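Local coordinates for protein glycerol-3-phosphate dehydrogenase [NAD(P)+] (Coxiella burnetii, PDB 3K96) that probably catalyses the NAD(P)H-dependent reduction of dihydroxyacetone phosphate to sn-glycerol 3-phosphate, the precursor for phospholipid synthesis, at residues Val65-Gln69 and Lys88-Asp92; Tyr77-Tyr81 and Ala165-Ala170; Pro173-Ala179 and Arg197-Asn203; Arg280-Phe284 and Ile301-Gly307. All coordinates share one frame; numbering follows the deposited sequence. Where two conformers were deposited one is given.

Interaction 1: Val65-Gln69 and Lys88-Asp92; sequences VDEMQ and KAYCD. With EPE (4-(2-hydroxyethyl)-1-piperazine ethanesulfonic acid), chain C.
Val65, Met68, Ala89 and Cys91 make the apolar part of this contact. Ala89 CB points at the helix and meets Met68 CB at 3.9 Å and Val65 CG1 at 4.1 Å. Val65 CG2 stands anti to its carbonyl carbon and packs tightly on Cys91 CB, at 3.5 Å. Helix 65-69 and strand 88-90 run nearly antiparallel, 157° apart. They belong to one beta-alpha-beta unit of the Rossmann-type domain, in which helix 62-71 leads back to strand 87-90, outermost in the sheet within this chain.

The polar part is one hydrogen bond across the segments. Gln69 extends its chain beyond CG and gives NE2 to Ala89 O at 3.1 Å. The bond is nearly straight, 171° at the hydrogen, and the acceptor lies in the amide plane. The donor sits above the carbonyl plane of Ala89.

A bound HEPES molecule uses the same end of the strand. Cys91 N donates to its O3S at 2.9 Å and Asp92 N to its O1S at 3.0 Å. Gln69 NE2 adds a weak bond to O3S. HEPES C10 approaches the Tyr90 ring obliquely, 3.2 Å from CD2. Two backbone N-H groups and an amide thus hold the sulfonate, a small anion site made largely by main chain.

Interaction 2: Tyr77-Tyr81 and Ala165-Ala170; sequences YLPNY and ATEVAA
Tyr81 and Leu78 reach helix 165-169 through different first torsions. In Tyr81, CG lies anti to the carbonyl carbon (chi1 -67°), which lays the ring over Ala169. In Leu78, CG lies anti to the backbone N (chi1 -161°), and both methyl branches extend to the same helix. The two residues are the ends of a type II beta turn, Leu78 to Tyr81.

The main contact is a CH-pi interaction. Ala169 CB sits over the centre of the Tyr81 ring, 3.6 Å from its centroid and only 6° off the ring normal. The methyl therefore meets all six ring carbons at similar distances. Further along the ring, Tyr81 CE1 lies 3.4 Å from Ala169 O. Tyr81 OH passes the helix end and touches Ala170 CB at 3.5 Å.

Leu78 continues the apolar patch. Its CD2 packs on Ala169 CB at 3.9 Å, so this one methyl is shared by a ring and a branched side chain. Leu78 CD1 stays farther off, 4.4 Å from Thr166 CG2. Leu78 also touches Thr42 and Leu46 of helix 39-49.

Several polar groups at the contact have partners outside the two segments. Tyr77 O accepts a bond from Ser39 OG, and Ala169 O one from Arg50. Glu167 bonds to Ser233 and Asn234 of the second subunit. Ala165 and Ser39 are predicted to bind NADPH. The two segments themselves meet mainly through apolar and CH-pi packing, which settles the turn against a helix beside the probable cofactor site.

Interaction 3: Pro173-Ala179 and Arg197-Asn203; sequences PTAVSLA and RFRVYKN
Pro173 and Arg197 lie side by side and point the same way. Pro173 CD sits over one face of the guanidinium, offset toward its rim and 3.6 Å from Arg197 NH2. Two bends, at chi2 and chi3, bring the guanidinium alongside the proline ring, while Arg197 NE bonds to Asn171 O. Thr174 and Phe198 come next, at an angle to each other. Thr174 CG2 and Val176 CG2 both approach the Phe198 ring obliquely, the latter 4.0 Å from CZ. Val176 CG2 also touches Val200 CG2. Val200 CG1 presses on Leu178 CB at 3.5 Å, a tight fit. Thr174, Val176, Leu178, Phe198 and Val200 share one sheet face, and helix 183-193 packs on Leu178 and Val200.

The segments are parallel neighbours in a beta-alpha-beta unit, with 198-203 an outermost strand of the sheet within this chain. Six backbone hydrogen bonds join them.

On the other face Ala175 CB lies at the edge of the Tyr201 ring, 3.9 Å from CE2. Arg199 NE donates to Tyr201 OH at 3.1 Å, in the guanidinium plane, and Arg199 NH2 bonds to Gln196 O. A water links Ser177 OG, at 2.9 Å, to Tyr201 O. Leu264 of helix 264-275 covers Ala175, Ser177 and Tyr201.

Interaction 4: Arg280-Phe284 and Ile301-Gly307; sequences RNRRF and IGQAIEG
The Arg280 guanidinium, in the one described of two modelled conformers, lies against the amide of Gln303, with Gln303 CD over the centre of one face. Arg283 NH2 is over the opposite face, toward the rim. Ile301 CG2 lies at the edge, in plane, 3.8 Å from Arg280 NH1. The guanidinium and amide planes are 54° apart. Gln303 OE1 comes doubtfully close over the face, at an angle too poor for a hydrogen bond.

Ile305 CD1 packs on Phe284, 3.5 Å from both CB and CG. It comes to the ring obliquely. Ile305 CG1 sits between its backbone N and carbonyl carbon (chi1 64°), which sends CD1 to Phe284 and leaves CG2 for Arg280 CB. Ile301 CD1 touches Phe284 CB from the other end of the loop.

Asn281 OD1 accepts a bond from Gly307 N at 2.8 Å, bent to 137° at the hydrogen. One water accepts from Asn281 ND2 and Glu306 N.

Arg280, Asn281 and Glu306 are predicted to bind substrate or cofactor. The contact thus fixes the loop before helix 307-320 beside helix 280-290. The direct bond holds Asn281 to Gly307, and the water joins Asn281 to Glu306, both predicted ligand-binding residues.

Overall arrangement
Interactions 1, 2 and 3 belong to the nucleotide-binding part of the chain, and interaction 4 to the C-terminal part. Interactions 1 and 3 reach the two outer strands of the same sheet, their centres 28 Å apart. Interaction 2 crosses interaction 1 along the chain and touches interaction 3, where Val168 CG1 packs on Phe198 CD1 at 4.0 Å. Tyr77 of interaction 2 also comes close to Gln303 of interaction 4, a doubtfully short contact, although these centres are about 18 Å apart. The predicted cofactor-binding residue Ser39 is near both: its side chain is about 4 Å from that of Ala165 and about 5 Å from that of Gln303. Interactions 2 and 3 both touch the second subunit.

Interaction 1: Val65-Gln69 and Lys88-Asp92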
loop_
_atom_site.group_PDB
_atom_site.type_symbol
_atom_site.label_atom_id
_atom_site.label_comp_id
_atom_site.label_asym_id
_atom_site.label_seq_id
_atom_site.Cartn_x
_atom_site.Cartn_y
_atom_site.Cartn_z
ATOM N N VAL A 65 -19.515 25.358 18.509
ATOM C CA VAL A 65 -19.385 26.646 17.818
ATOM C C VAL A 65 -19.021 27.768 18.805
ATOM O O VAL A 65 -18.212 28.646 18.487
ATOM C CB VAL A 65 -20.651 27.014 17.030
ATOM C CG1 VAL A 65 -20.520 28.428 16.445
ATOM C CG2 VAL A 65 -20.897 25.964 15.931
ATOM N N ASP A 66 -19.603 27.727 19.997
ATOM C CA ASP A 66 -19.270 28.707 21.049
ATOM C C ASP A 66 -17.763 28.660 21.368
ATOM O O ASP A 66 -17.090 29.702 21.463
ATOM C CB ASP A 66 -20.100 28.423 22.306
ATOM C CG ASP A 66 -21.559 28.766 22.119
ATOM O OD1 ASP A 66 -21.840 29.745 21.382
ATOM O OD2 ASP A 66 -22.426 28.086 22.713
ATOM N N GLU A 67 -17.243 27.440 21.503
ATOM C CA GLU A 67 -15.825 27.227 21.759
ATOM C C GLU A 67 -14.969 27.841 20.659
ATOM O O GLU A 67 -14.029 28.568 20.947
ATOM C CB GLU A 67 -15.527 25.733 21.871
ATOM C CG GLU A 67 -16.162 25.084 23.079
ATOM C CD GLU A 67 -16.055 23.570 23.055
ATOM O OE1 GLU A 67 -15.255 23.028 22.253
ATOM O OE2 GLU A 67 -16.781 22.921 23.839
ATOM N N MET A 68 -15.299 27.553 19.400
ATOM C CA MET A 68 -14.544 28.110 18.274
ATOM C C MET A 68 -14.664 29.639 18.150
ATOM O O MET A 68 -13.689 30.319 17.838
ATOM C CB MET A 68 -14.964 27.423 16.963
ATOM C CG MET A 68 -14.541 25.959 16.917
ATOM S SD MET A 68 -14.879 25.090 15.373
ATOM C CE MET A 68 -16.649 24.794 15.526
ATOM N N GLN A 69 -15.857 30.174 18.368
ATOM C CA GLN A 69 -16.055 31.630 18.278
ATOM C C GLN A 69 -15.233 32.330 19.351
ATOM O O GLN A 69 -14.530 33.290 19.065
ATOM C CB GLN A 69 -17.541 31.994 18.373
ATOM C CG GLN A 69 -18.341 31.554 17.143
ATOM C CD GLN A 69 -19.802 31.981 17.183
ATOM O OE1 GLN A 69 -20.317 32.349 18.230
ATOM N NE2 GLN A 69 -20.472 31.935 16.030
ATOM N N LYS A 88 -14.717 31.630 9.724
ATOM C CA LYS A 88 -15.684 31.871 10.798
ATOM C C LYS A 88 -16.588 30.680 11.031
ATOM O O LYS A 88 -17.098 30.089 10.087
ATOM C CB LYS A 88 -16.578 33.078 10.443
ATOM C CG LYS A 88 -15.834 34.400 10.218
ATOM C CD LYS A 88 -15.097 34.835 11.474
ATOM C CE LYS A 88 -14.409 36.175 11.283
ATOM N NZ LYS A 88 -13.544 36.485 12.468
ATOM N N ALA A 89 -16.802 30.348 12.299
ATOM C CA ALA A 89 -17.691 29.262 12.686
ATOM C C ALA A 89 -19.128 29.788 12.850
ATOM O O ALA A 89 -19.337 30.889 13.336
ATOM C CB ALA A 89 -17.208 28.613 14.002
ATOM N N TYR A 90 -20.100 28.991 12.425
ATOM C CA TYR A 90 -21.517 29.314 12.529
ATOM C C TYR A 90 -22.186 28.126 13.183
ATOM O O TYR A 90 -21.778 26.984 12.938
ATOM C CB TYR A 90 -22.122 29.470 11.132
ATOM C CG TYR A 90 -21.798 30.756 10.436
ATOM C CD1 TYR A 90 -20.504 31.075 10.086
ATOM C CD2 TYR A 90 -22.807 31.652 10.103
ATOM C CE1 TYR A 90 -20.210 32.259 9.459
ATOM C CE2 TYR A 90 -22.526 32.831 9.462
ATOM C CZ TYR A 90 -21.230 33.130 9.148
ATOM O OH TYR A 90 -20.961 34.302 8.505
ATOM N N CYS A 91 -23.194 28.355 14.022
ATOM C CA CYS A 91 -23.916 27.213 14.592
ATOM C C CYS A 91 -25.277 27.062 13.931
ATOM O O CYS A 91 -25.932 26.048 14.111
ATOM C CB CYS A 91 -24.083 27.301 16.100
ATOM S SG CYS A 91 -25.277 28.505 16.620
ATOM N N ASP A 92 -25.698 28.058 13.158
ATOM C CA ASP A 92 -26.993 27.992 12.478
ATOM C C ASP A 92 -26.815 27.595 11.014
ATOM O O ASP A 92 -26.150 28.286 10.243
ATOM C CB ASP A 92 -27.728 29.340 12.568
ATOM C CG ASP A 92 -29.109 29.307 11.880
ATOM O OD1 ASP A 92 -29.896 28.367 12.140
ATOM O OD2 ASP A 92 -29.406 30.226 11.090
HETATM N N1 EPE C . -21.870 35.107 13.098
HETATM C C2 EPE C . -22.266 36.497 13.375
HETATM C C3 EPE C . -21.426 37.457 12.536
HETATM N N4 EPE C . -20.001 37.288 12.775
HETATM C C5 EPE C . -19.605 35.897 12.562
HETATM C C6 EPE C . -20.437 34.925 13.397
HETATM C C7 EPE C . -19.258 38.175 11.896
HETATM C C8 EPE C . -17.912 38.577 12.479
HETATM O O8 EPE C . -17.125 39.120 11.446
HETATM C C9 EPE C . -22.692 34.175 13.890
HETATM C C10 EPE C . -23.142 33.027 12.994
HETATM S S EPE C . -24.193 31.845 13.871
HETATM O O1S EPE C . -24.801 30.873 12.969
HETATM O O2S EPE C . -25.255 32.604 14.516
HETATM O O3S EPE C . -23.376 31.152 14.860
#

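Interaction 2: Tyr77-Tyr81 and Ala165-Ala170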
loop_
_atom_site.group_PDB
_atom_site.type_symbol
_atom_site.label_atom_id
_atom_site.label_comp_id
_atom_site.label_asym_id
_atom_site.label_seq_id
_atom_site.Cartn_x
_atom_site.Cartn_y
_atom_site.Cartn_z
ATOM N N TYR A 77 -11.189 19.212 17.901
ATOM C CA TYR A 77 -10.772 18.319 16.817
ATOM C C TYR A 77 -9.502 18.671 16.055
ATOM O O TYR A 77 -8.982 17.829 15.357
ATOM C CB TYR A 77 -11.949 18.116 15.826
ATOM C CG TYR A 77 -13.186 17.523 16.474
ATOM C CD1 TYR A 77 -13.195 16.213 16.911
ATOM C CD2 TYR A 77 -14.340 18.271 16.643
ATOM C CE1 TYR A 77 -14.311 15.669 17.526
ATOM C CE2 TYR A 77 -15.469 17.732 17.247
ATOM C CZ TYR A 77 -15.445 16.432 17.688
ATOM O OH TYR A 77 -16.552 15.871 18.296
ATOM N N LEU A 78 -9.002 19.890 16.167
ATOM C CA LEU A 78 -7.770 20.253 15.475
ATOM C C LEU A 78 -7.061 21.350 16.272
ATOM O O LEU A 78 -6.895 22.481 15.790
ATOM C CB LEU A 78 -8.061 20.720 14.036
ATOM C CG LEU A 78 -6.904 20.717 13.022
ATOM C CD1 LEU A 78 -6.463 19.282 12.763
ATOM C CD2 LEU A 78 -7.294 21.384 11.690
ATOM N N PRO A 79 -6.650 21.022 17.512
ATOM C CA PRO A 79 -5.974 22.002 18.345
ATOM C C PRO A 79 -4.629 22.377 17.762
ATOM O O PRO A 79 -4.053 21.600 16.988
ATOM C CB PRO A 79 -5.795 21.268 19.688
ATOM C CG PRO A 79 -5.781 19.813 19.332
ATOM C CD PRO A 79 -6.768 19.710 18.178
ATOM N N ASN A 80 -4.175 23.577 18.110
ATOM C CA ASN A 80 -2.885 24.135 17.704
ATOM C C ASN A 80 -2.833 24.774 16.309
ATOM O O ASN A 80 -1.755 25.118 15.837
ATOM C CB ASN A 80 -1.772 23.092 17.839
ATOM C CG ASN A 80 -1.696 22.506 19.227
ATOM O OD1 ASN A 80 -1.648 21.289 19.384
ATOM N ND2 ASN A 80 -1.724 23.363 20.247
ATOM N N TYR A 81 -3.980 24.913 15.653
ATOM C CA TYR A 81 -4.043 25.547 14.335
ATOM C C TYR A 81 -5.106 26.654 14.327
ATOM O O TYR A 81 -6.245 26.413 13.910
ATOM C CB TYR A 81 -4.316 24.500 13.244
ATOM C CG TYR A 81 -3.161 23.562 13.105
ATOM C CD1 TYR A 81 -2.023 23.950 12.430
ATOM C CD2 TYR A 81 -3.180 22.302 13.694
ATOM C CE1 TYR A 81 -0.940 23.110 12.323
ATOM C CE2 TYR A 81 -2.100 21.466 13.595
ATOM C CZ TYR A 81 -0.982 21.881 12.904
ATOM O OH TYR A 81 0.100 21.052 12.792
ATOM N N ALA A 165 -5.810 14.690 8.482
ATOM C CA ALA A 165 -6.164 16.096 8.726
ATOM C C ALA A 165 -5.035 16.892 9.380
ATOM O O ALA A 165 -4.782 18.040 9.004
ATOM C CB ALA A 165 -7.469 16.175 9.567
ATOM N N THR A 166 -4.344 16.278 10.347
ATOM C CA THR A 166 -3.246 16.925 11.064
ATOM C C THR A 166 -2.092 17.313 10.128
ATOM O O THR A 166 -1.524 18.406 10.262
ATOM C CB THR A 166 -2.700 16.020 12.263
ATOM O OG1 THR A 166 -2.412 14.702 11.776
ATOM C CG2 THR A 166 -3.742 15.899 13.412
ATOM N N GLU A 167 -1.765 16.448 9.161
ATOM C CA GLU A 167 -0.664 16.736 8.214
ATOM C C GLU A 167 -1.037 17.840 7.212
ATOM O O GLU A 167 -0.180 18.635 6.789
ATOM C CB GLU A 167 -0.201 15.464 7.481
ATOM C CG GLU A 167 0.411 14.393 8.438
ATOM C CD GLU A 167 1.076 13.211 7.698
ATOM O OE1 GLU A 167 0.746 12.988 6.514
ATOM O OE2 GLU A 167 1.942 12.513 8.315
ATOM N N VAL A 168 -2.312 17.878 6.838
ATOM C CA VAL A 168 -2.801 18.928 5.948
ATOM C C VAL A 168 -2.709 20.257 6.712
ATOM O O VAL A 168 -2.178 21.221 6.186
ATOM C CB VAL A 168 -4.227 18.653 5.447
ATOM C CG1 VAL A 168 -4.834 19.925 4.742
ATOM C CG2 VAL A 168 -4.219 17.430 4.539
ATOM N N ALA A 169 -3.160 20.286 7.963
ATOM C CA ALA A 169 -3.089 21.524 8.768
ATOM C C ALA A 169 -1.650 22.001 8.901
ATOM O O ALA A 169 -1.387 23.212 8.910
ATOM C CB ALA A 169 -3.721 21.331 10.164
ATOM N N ALA A 170 -0.713 21.044 8.982
ATOM C CA ALA A 170 0.701 21.354 9.099
ATOM C C ALA A 170 1.307 21.724 7.768
ATOM O O ALA A 170 2.480 22.033 7.694
ATOM C CB ALA A 170 1.478 20.158 9.744
#

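Interaction 3: Pro173-Ala179 and Arg197-Asn203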
loop_
_atom_site.group_PDB
_atom_site.type_symbol
_atom_site.label_atom_id
_atom_site.label_comp_id
_atom_site.label_asym_id
_atom_site.label_seq_id
_atom_site.Cartn_x
_atom_site.Cartn_y
_atom_site.Cartn_z
ATOM N N PRO A 173 3.052 17.917 2.286
ATOM C CA PRO A 173 2.567 17.541 0.947
ATOM C C PRO A 173 1.490 16.479 0.988
ATOM O O PRO A 173 1.655 15.424 1.629
ATOM C CB PRO A 173 3.834 17.032 0.237
ATOM C CG PRO A 173 4.948 17.694 0.948
ATOM C CD PRO A 173 4.514 17.741 2.384
ATOM N N THR A 174 0.395 16.781 0.298
ATOM C CA THR A 174 -0.772 15.939 0.255
ATOM C C THR A 174 -1.342 15.950 -1.139
ATOM O O THR A 174 -1.274 16.984 -1.840
ATOM C CB THR A 174 -1.831 16.480 1.230
ATOM O OG1 THR A 174 -1.300 16.419 2.565
ATOM C CG2 THR A 174 -3.133 15.675 1.155
ATOM N N ALA A 175 -1.891 14.803 -1.558
ATOM C CA ALA A 175 -2.518 14.694 -2.877
ATOM C C ALA A 175 -3.840 13.959 -2.739
ATOM O O ALA A 175 -3.905 12.929 -2.082
ATOM C CB ALA A 175 -1.586 13.988 -3.858
ATOM N N VAL A 176 -4.905 14.517 -3.330
ATOM C CA VAL A 176 -6.230 13.916 -3.288
ATOM C C VAL A 176 -6.877 13.977 -4.666
ATOM O O VAL A 176 -6.450 14.737 -5.539
ATOM C CB VAL A 176 -7.176 14.605 -2.289
ATOM C CG1 VAL A 176 -6.698 14.417 -0.845
ATOM C CG2 VAL A 176 -7.338 16.111 -2.645
ATOM N N SER A 177 -7.888 13.142 -4.876
ATOM C CA SER A 177 -8.618 13.150 -6.138
ATOM C C SER A 177 -9.897 13.954 -5.956
ATOM O O SER A 177 -10.420 14.064 -4.854
ATOM C CB SER A 177 -8.984 11.731 -6.582
ATOM O OG SER A 177 -7.829 10.931 -6.819
ATOM N N LEU A 178 -10.383 14.515 -7.048
ATOM C CA LEU A 178 -11.647 15.233 -7.034
ATOM C C LEU A 178 -12.440 14.829 -8.279
ATOM O O LEU A 178 -11.998 15.049 -9.411
ATOM C CB LEU A 178 -11.416 16.728 -6.958
ATOM C CG LEU A 178 -12.656 17.578 -6.746
ATOM C CD1 LEU A 178 -12.275 18.894 -6.052
ATOM C CD2 LEU A 178 -13.410 17.816 -8.050
ATOM N N ALA A 179 -13.574 14.167 -8.040
ATOM C CA ALA A 179 -14.481 13.708 -9.083
ATOM C C ALA A 179 -15.794 14.461 -9.002
ATOM O O ALA A 179 -16.337 14.674 -7.915
ATOM C CB ALA A 179 -14.746 12.203 -8.953
ATOM N N ARG A 197 1.405 22.629 -1.714
ATOM C CA ARG A 197 1.486 21.435 -0.868
ATOM C C ARG A 197 0.218 20.611 -0.782
ATOM O O ARG A 197 0.259 19.481 -0.290
ATOM C CB ARG A 197 1.865 21.847 0.549
ATOM C CG ARG A 197 3.081 22.720 0.614
ATOM C CD ARG A 197 4.380 21.977 0.569
ATOM N NE ARG A 197 4.771 21.530 1.901
ATOM C CZ ARG A 197 5.992 21.122 2.225
ATOM N NH1 ARG A 197 6.960 21.113 1.320
ATOM N NH2 ARG A 197 6.252 20.738 3.463
ATOM N N PHE A 198 -0.911 21.184 -1.193
ATOM C CA PHE A 198 -2.194 20.466 -1.195
ATOM C C PHE A 198 -2.636 20.410 -2.633
ATOM O O PHE A 198 -3.132 21.404 -3.190
ATOM C CB PHE A 198 -3.245 21.164 -0.331
ATOM C CG PHE A 198 -4.502 20.366 -0.159
ATOM C CD1 PHE A 198 -4.589 19.398 0.826
ATOM C CD2 PHE A 198 -5.576 20.547 -1.004
ATOM C CE1 PHE A 198 -5.749 18.649 0.992
ATOM C CE2 PHE A 198 -6.738 19.810 -0.844
ATOM C CZ PHE A 198 -6.820 18.851 0.159
ATOM N N ARG A 199 -2.449 19.245 -3.237
ATOM C CA ARG A 199 -2.707 19.075 -4.646
ATOM C C ARG A 199 -3.943 18.229 -4.920
ATOM O O ARG A 199 -4.149 17.186 -4.299
ATOM C CB ARG A 199 -1.461 18.503 -5.300
ATOM C CG ARG A 199 -0.217 19.304 -4.925
ATOM C CD ARG A 199 1.035 18.853 -5.652
ATOM N NE ARG A 199 1.068 19.344 -7.026
ATOM C CZ ARG A 199 1.418 20.590 -7.367
ATOM N NH1 ARG A 199 1.421 20.961 -8.643
ATOM N NH2 ARG A 199 1.756 21.477 -6.437
ATOM N N VAL A 200 -4.755 18.704 -5.863
ATOM C CA VAL A 200 -6.038 18.092 -6.184
ATOM C C VAL A 200 -6.056 17.728 -7.637
ATOM O O VAL A 200 -5.881 18.583 -8.496
ATOM C CB VAL A 200 -7.190 19.085 -5.880
ATOM C CG1 VAL A 200 -8.525 18.470 -6.188
ATOM C CG2 VAL A 200 -7.119 19.523 -4.434
ATOM N N TYR A 201 -6.258 16.449 -7.910
ATOM C CA TYR A 201 -6.242 15.957 -9.266
ATOM C C TYR A 201 -7.627 15.511 -9.744
ATOM O O TYR A 201 -8.321 14.784 -9.056
ATOM C CB TYR A 201 -5.228 14.822 -9.373
ATOM C CG TYR A 201 -3.825 15.278 -8.999
ATOM C CD1 TYR A 201 -3.044 16.003 -9.902
ATOM C CD2 TYR A 201 -3.286 14.997 -7.754
ATOM C CE1 TYR A 201 -1.768 16.427 -9.571
ATOM C CE2 TYR A 201 -1.996 15.412 -7.414
ATOM C CZ TYR A 201 -1.246 16.138 -8.321
ATOM O OH TYR A 201 0.035 16.561 -8.001
ATOM N N LYS A 202 -8.007 16.009 -10.921
ATOM C CA LYS A 202 -9.263 15.700 -11.558
ATOM C C LYS A 202 -9.365 14.196 -11.777
ATOM O O LYS A 202 -8.396 13.542 -12.142
ATOM C CB LYS A 202 -9.341 16.437 -12.893
ATOM C CG LYS A 202 -10.659 16.308 -13.642
ATOM C CD LYS A 202 -10.654 17.170 -14.925
ATOM C CE LYS A 202 -12.043 17.276 -15.583
ATOM N NZ LYS A 202 -12.517 16.045 -16.274
ATOM N N ASN A 203 -10.546 13.668 -11.520
ATOM C CA ASN A 203 -10.840 12.267 -11.697
ATOM C C ASN A 203 -12.263 12.215 -12.270
ATOM O O ASN A 203 -13.142 12.965 -11.873
ATOM C CB ASN A 203 -10.649 11.521 -10.367
ATOM C CG ASN A 203 -11.116 10.089 -10.414
ATOM O OD1 ASN A 203 -12.209 9.807 -10.870
ATOM N ND2 ASN A 203 -10.316 9.184 -9.875
HETATM O O HOH W 1 -7.222 12.041 -9.381
#

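Interaction 4: Arg280-Phe284 and Ile301-Gly307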
loop_
_atom_site.group_PDB
_atom_site.type_symbol
_atom_site.label_atom_id
_atom_site.label_comp_id
_atom_site.label_asym_id
_atom_site.label_seq_id
_atom_site.Cartn_x
_atom_site.Cartn_y
_atom_site.Cartn_z
ATOM N N ARG A 280 -8.061 5.950 13.555
ATOM C CA ARG A 280 -8.879 5.479 14.661
ATOM C C ARG A 280 -9.546 4.134 14.376
ATOM O O ARG A 280 -9.839 3.374 15.297
ATOM C CB ARG A 280 -9.940 6.524 14.987
ATOM C CG ARG A 280 -9.305 7.825 15.447
ATOM C CD ARG A 280 -10.256 8.975 15.534
ATOM N NE ARG A 280 -9.543 10.141 16.036
ATOM C CZ ARG A 280 -9.392 10.430 17.323
ATOM N NH1 ARG A 280 -9.922 9.651 18.257
ATOM N NH2 ARG A 280 -8.727 11.518 17.674
ATOM N N ASN A 281 -9.814 3.863 13.102
ATOM C CA ASN A 281 -10.441 2.608 12.707
ATOM C C ASN A 281 -9.415 1.496 12.835
ATOM O O ASN A 281 -9.739 0.395 13.237
ATOM C CB ASN A 281 -11.022 2.708 11.317
ATOM C CG ASN A 281 -12.218 3.605 11.270
ATOM O OD1 ASN A 281 -13.234 3.318 11.893
ATOM N ND2 ASN A 281 -12.109 4.701 10.544
ATOM N N ARG A 282 -8.160 1.824 12.543
ATOM C CA ARG A 282 -7.082 0.873 12.707
ATOM C C ARG A 282 -6.800 0.610 14.214
ATOM O O ARG A 282 -6.535 -0.520 14.620
ATOM C CB ARG A 282 -5.837 1.379 11.974
ATOM C CG ARG A 282 -4.616 0.538 12.234
ATOM C CD ARG A 282 -3.412 0.973 11.379
ATOM N NE ARG A 282 -2.216 0.554 12.068
ATOM C CZ ARG A 282 -1.801 -0.694 12.119
ATOM N NH1 ARG A 282 -2.489 -1.644 11.483
ATOM N NH2 ARG A 282 -0.704 -0.994 12.810
ATOM N N ARG A 283 -6.885 1.644 15.042
ATOM C CA ARG A 283 -6.616 1.466 16.468
ATOM C C ARG A 283 -7.740 0.637 17.101
ATOM O O ARG A 283 -7.494 -0.183 17.997
ATOM C CB ARG A 283 -6.402 2.791 17.170
ATOM C CG ARG A 283 -5.182 3.567 16.615
ATOM C CD ARG A 283 -4.616 4.610 17.626
ATOM N NE ARG A 283 -5.620 5.542 18.122
ATOM C CZ ARG A 283 -5.931 6.694 17.537
ATOM N NH1 ARG A 283 -5.317 7.068 16.414
ATOM N NH2 ARG A 283 -6.859 7.475 18.064
ATOM N N PHE A 284 -8.959 0.837 16.598
ATOM C CA PHE A 284 -10.076 0.039 17.025
ATOM C C PHE A 284 -9.766 -1.422 16.687
ATOM O O PHE A 284 -9.917 -2.284 17.523
ATOM C CB PHE A 284 -11.380 0.478 16.334
ATOM C CG PHE A 284 -12.548 -0.467 16.554
ATOM C CD1 PHE A 284 -13.231 -0.493 17.762
ATOM C CD2 PHE A 284 -12.983 -1.302 15.541
ATOM C CE1 PHE A 284 -14.321 -1.351 17.948
ATOM C CE2 PHE A 284 -14.059 -2.163 15.727
ATOM C CZ PHE A 284 -14.733 -2.170 16.926
ATOM N N ILE A 301 -11.577 4.854 22.907
ATOM C CA ILE A 301 -11.287 5.837 21.850
ATOM C C ILE A 301 -12.042 7.152 22.116
ATOM O O ILE A 301 -11.519 8.246 21.872
ATOM C CB ILE A 301 -11.601 5.266 20.452
ATOM C CG1 ILE A 301 -10.609 4.138 20.123
ATOM C CG2 ILE A 301 -11.510 6.375 19.365
ATOM C CD1 ILE A 301 -10.908 3.374 18.816
ATOM N N GLY A 302 -13.250 7.043 22.650
ATOM C CA GLY A 302 -14.055 8.219 22.996
ATOM C C GLY A 302 -14.941 8.638 21.845
ATOM O O GLY A 302 -16.091 8.233 21.759
ATOM N N GLN A 303 -14.397 9.417 20.929
ATOM C CA GLN A 303 -15.198 9.883 19.790
ATOM C C GLN A 303 -15.582 8.750 18.836
ATOM O O GLN A 303 -14.816 7.823 18.593
ATOM C CB GLN A 303 -14.494 11.012 19.035
ATOM C CG GLN A 303 -13.284 10.603 18.233
ATOM C CD GLN A 303 -12.693 11.772 17.431
ATOM O OE1 GLN A 303 -11.861 11.579 16.533
ATOM N NE2 GLN A 303 -13.133 12.982 17.746
ATOM N N ALA A 304 -16.803 8.849 18.327
ATOM C CA ALA A 304 -17.385 7.895 17.394
ATOM C C ALA A 304 -16.461 7.601 16.229
ATOM O O ALA A 304 -15.779 8.504 15.730
ATOM C CB ALA A 304 -18.695 8.459 16.855
ATOM N N ILE A 305 -16.418 6.342 15.810
ATOM C CA ILE A 305 -15.640 5.981 14.633
ATOM C C ILE A 305 -16.623 5.550 13.553
ATOM O O ILE A 305 -17.776 5.267 13.832
ATOM C CB ILE A 305 -14.548 4.904 14.876
ATOM C CG1 ILE A 305 -15.149 3.560 15.277
ATOM C CG2 ILE A 305 -13.529 5.383 15.903
ATOM C CD1 ILE A 305 -14.076 2.454 15.335
ATOM N N GLU A 306 -16.175 5.516 12.315
ATOM C CA GLU A 306 -17.082 5.191 11.226
ATOM C C GLU A 306 -16.994 3.792 10.708
ATOM O O GLU A 306 -17.915 3.335 10.063
ATOM C CB GLU A 306 -16.825 6.113 10.051
ATOM C CG GLU A 306 -17.517 7.415 10.098
ATOM C CD GLU A 306 -16.977 8.313 9.020
ATOM O OE1 GLU A 306 -15.782 8.653 9.138
ATOM O OE2 GLU A 306 -17.720 8.666 8.073
ATOM N N GLY A 307 -15.900 3.100 10.998
ATOM C CA GLY A 307 -15.684 1.767 10.446
ATOM C C GLY A 307 -16.759 0.739 10.693
ATOM O O GLY A 307 -17.046 -0.073 9.808
HETATM O O HOH W 2 -9.302 8.956 20.835
HETATM O O HOH W 3 -13.701 7.172 11.597
#